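Local coordinates for beta-lactamase-related domain-containing protein (PDB 5TGF) that probably acts as a serine hydrolase of the beta-lactamase and penicillin-binding protein family and can bind calcium, at residues 113-118 against 133-138. Residues are numbered along the deposited sequence; the frame is centred on the assembly and turned at random. Where two conformers were deposited one is given.
Sequences YLPAPR and LSLDTV
The backbone carbonyl of L135 shares the ammonium group of K95 with that of L133: both oxygens accept hydrogen bonds from K95 NZ, which bridges the two carbonyls where the chain leaves helix 125-133. From here the L135 side chain extends toward 113-118 and presents its two methyls to two different residues. L135 CD1 meets L114 CD2 at 3.9 Å, the two leucines crossing nearly at right angles, while L135 CD2 abuts the CG-CD bond of the P115 ring, 3.9 Å from both carbons. The torsions set up this fork: CG of L135 lies anti to its carbonyl carbon (chi1 -61°), and chi2 of 172° puts CD1 anti to CA, toward L114, and leaves CD2 on the other branch, toward P115. The contact is apolar and small, burying 108 Å² in all, with the CA atoms of L114 and L135 still 8.4 Å apart. Beyond P115 the backbone reverses in a type VI turn, with a cis peptide between A116 and P117 and a hydrogen bond of 3.0 Å from R118 N to P115 O. R118 then forms a salt bridge through NH2 with E131 of helix 125-133. That helix connects the two loops, and L150, at the start of helix 150-163, packs against both L114 and L135, so the contact joins the two loops beside this second helix, centred about 22 Å from the centre of the chain.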
# COMPACT_ATOMS: atom_id res chain seq x y z
N TYR A 113 8.83 3.36 13.63
CA TYR A 113 9.31 4.69 13.21
C TYR A 113 10.52 5.10 14.04
O TYR A 113 10.80 4.49 15.09
CB TYR A 113 8.18 5.73 13.31
CG TYR A 113 7.01 5.34 12.45
CD1 TYR A 113 7.06 5.49 11.05
CD2 TYR A 113 5.92 4.69 13.00
CE1 TYR A 113 6.02 5.06 10.25
CE2 TYR A 113 4.89 4.22 12.21
CZ TYR A 113 4.94 4.40 10.82
OH TYR A 113 3.92 3.91 10.03
N LEU A 114 11.29 6.07 13.56
CA LEU A 114 12.47 6.52 14.34
C LEU A 114 12.00 7.03 15.74
O LEU A 114 10.89 7.52 15.84
CB LEU A 114 13.25 7.61 13.60
CG LEU A 114 13.92 7.23 12.27
CD1 LEU A 114 14.69 8.45 11.78
CD2 LEU A 114 14.84 6.04 12.36
N PRO A 115 12.84 6.92 16.78
CA PRO A 115 12.50 7.49 18.09
C PRO A 115 12.37 9.02 18.07
O PRO A 115 13.15 9.74 17.41
CB PRO A 115 13.66 7.08 18.98
CG PRO A 115 14.56 6.21 18.19
CD PRO A 115 14.23 6.45 16.74
N ALA A 116 11.36 9.49 18.74
CA ALA A 116 11.06 10.92 18.79
C ALA A 116 12.25 11.69 19.41
O ALA A 116 12.97 11.15 20.25
CB ALA A 116 9.77 11.15 19.56
N PRO A 117 12.56 12.88 18.89
CA PRO A 117 11.77 13.64 17.93
C PRO A 117 12.20 13.44 16.48
O PRO A 117 11.74 14.19 15.60
CB PRO A 117 12.03 15.09 18.35
CG PRO A 117 13.43 15.07 18.86
CD PRO A 117 13.63 13.71 19.48
N ARG A 118 13.06 12.46 16.22
CA ARG A 118 13.60 12.19 14.88
C ARG A 118 12.45 11.68 13.96
O ARG A 118 11.51 11.02 14.43
CB ARG A 118 14.73 11.17 14.92
CG ARG A 118 16.15 11.71 15.20
CD ARG A 118 16.86 12.31 13.95
NE ARG A 118 16.93 11.43 12.75
CZ ARG A 118 16.55 11.77 11.49
NH1 ARG A 118 16.08 12.98 11.20
NH2 ARG A 118 16.65 10.90 10.49
N LEU A 133 19.85 0.69 11.20
CA LEU A 133 20.74 -0.38 11.65
C LEU A 133 21.07 -0.23 13.14
O LEU A 133 21.21 -1.22 13.83
CB LEU A 133 22.02 -0.42 10.81
CG LEU A 133 23.15 -1.37 11.27
CD1 LEU A 133 22.68 -2.81 11.30
CD2 LEU A 133 24.35 -1.22 10.37
N SER A 134 21.15 1.00 13.64
CA SER A 134 21.49 1.28 15.04
C SER A 134 20.38 0.93 16.05
O SER A 134 20.65 0.86 17.22
CB SER A 134 21.88 2.76 15.21
OG SER A 134 20.72 3.60 15.10
N LEU A 135 19.16 0.68 15.59
CA LEU A 135 18.00 0.55 16.48
C LEU A 135 17.78 -0.90 16.90
O LEU A 135 17.78 -1.81 16.08
CB LEU A 135 16.72 1.07 15.81
CG LEU A 135 16.70 2.56 15.40
CD1 LEU A 135 15.46 2.87 14.57
CD2 LEU A 135 16.85 3.50 16.60
N ASP A 136 17.52 -1.10 18.18
CA ASP A 136 17.08 -2.39 18.69
C ASP A 136 15.75 -2.81 18.04
O ASP A 136 14.88 -1.96 17.70
CB ASP A 136 16.81 -2.31 20.20
CG ASP A 136 18.07 -2.05 21.02
OD1 ASP A 136 19.18 -2.44 20.60
OD2 ASP A 136 17.91 -1.48 22.13
N THR A 137 15.61 -4.11 17.92
CA THR A 137 14.36 -4.69 17.47
C THR A 137 13.35 -4.72 18.61
O THR A 137 13.70 -4.51 19.75
CB THR A 137 14.55 -6.10 16.92
OG1 THR A 137 15.18 -6.93 17.90
CG2 THR A 137 15.38 -6.06 15.66
N VAL A 138 12.09 -4.94 18.28
CA VAL A 138 11.06 -4.94 19.32
C VAL A 138 10.52 -6.34 19.59
O VAL A 138 9.94 -6.57 20.63
CB VAL A 138 9.94 -3.92 19.00
CG1 VAL A 138 10.48 -2.50 19.18
CG2 VAL A 138 9.39 -4.15 17.60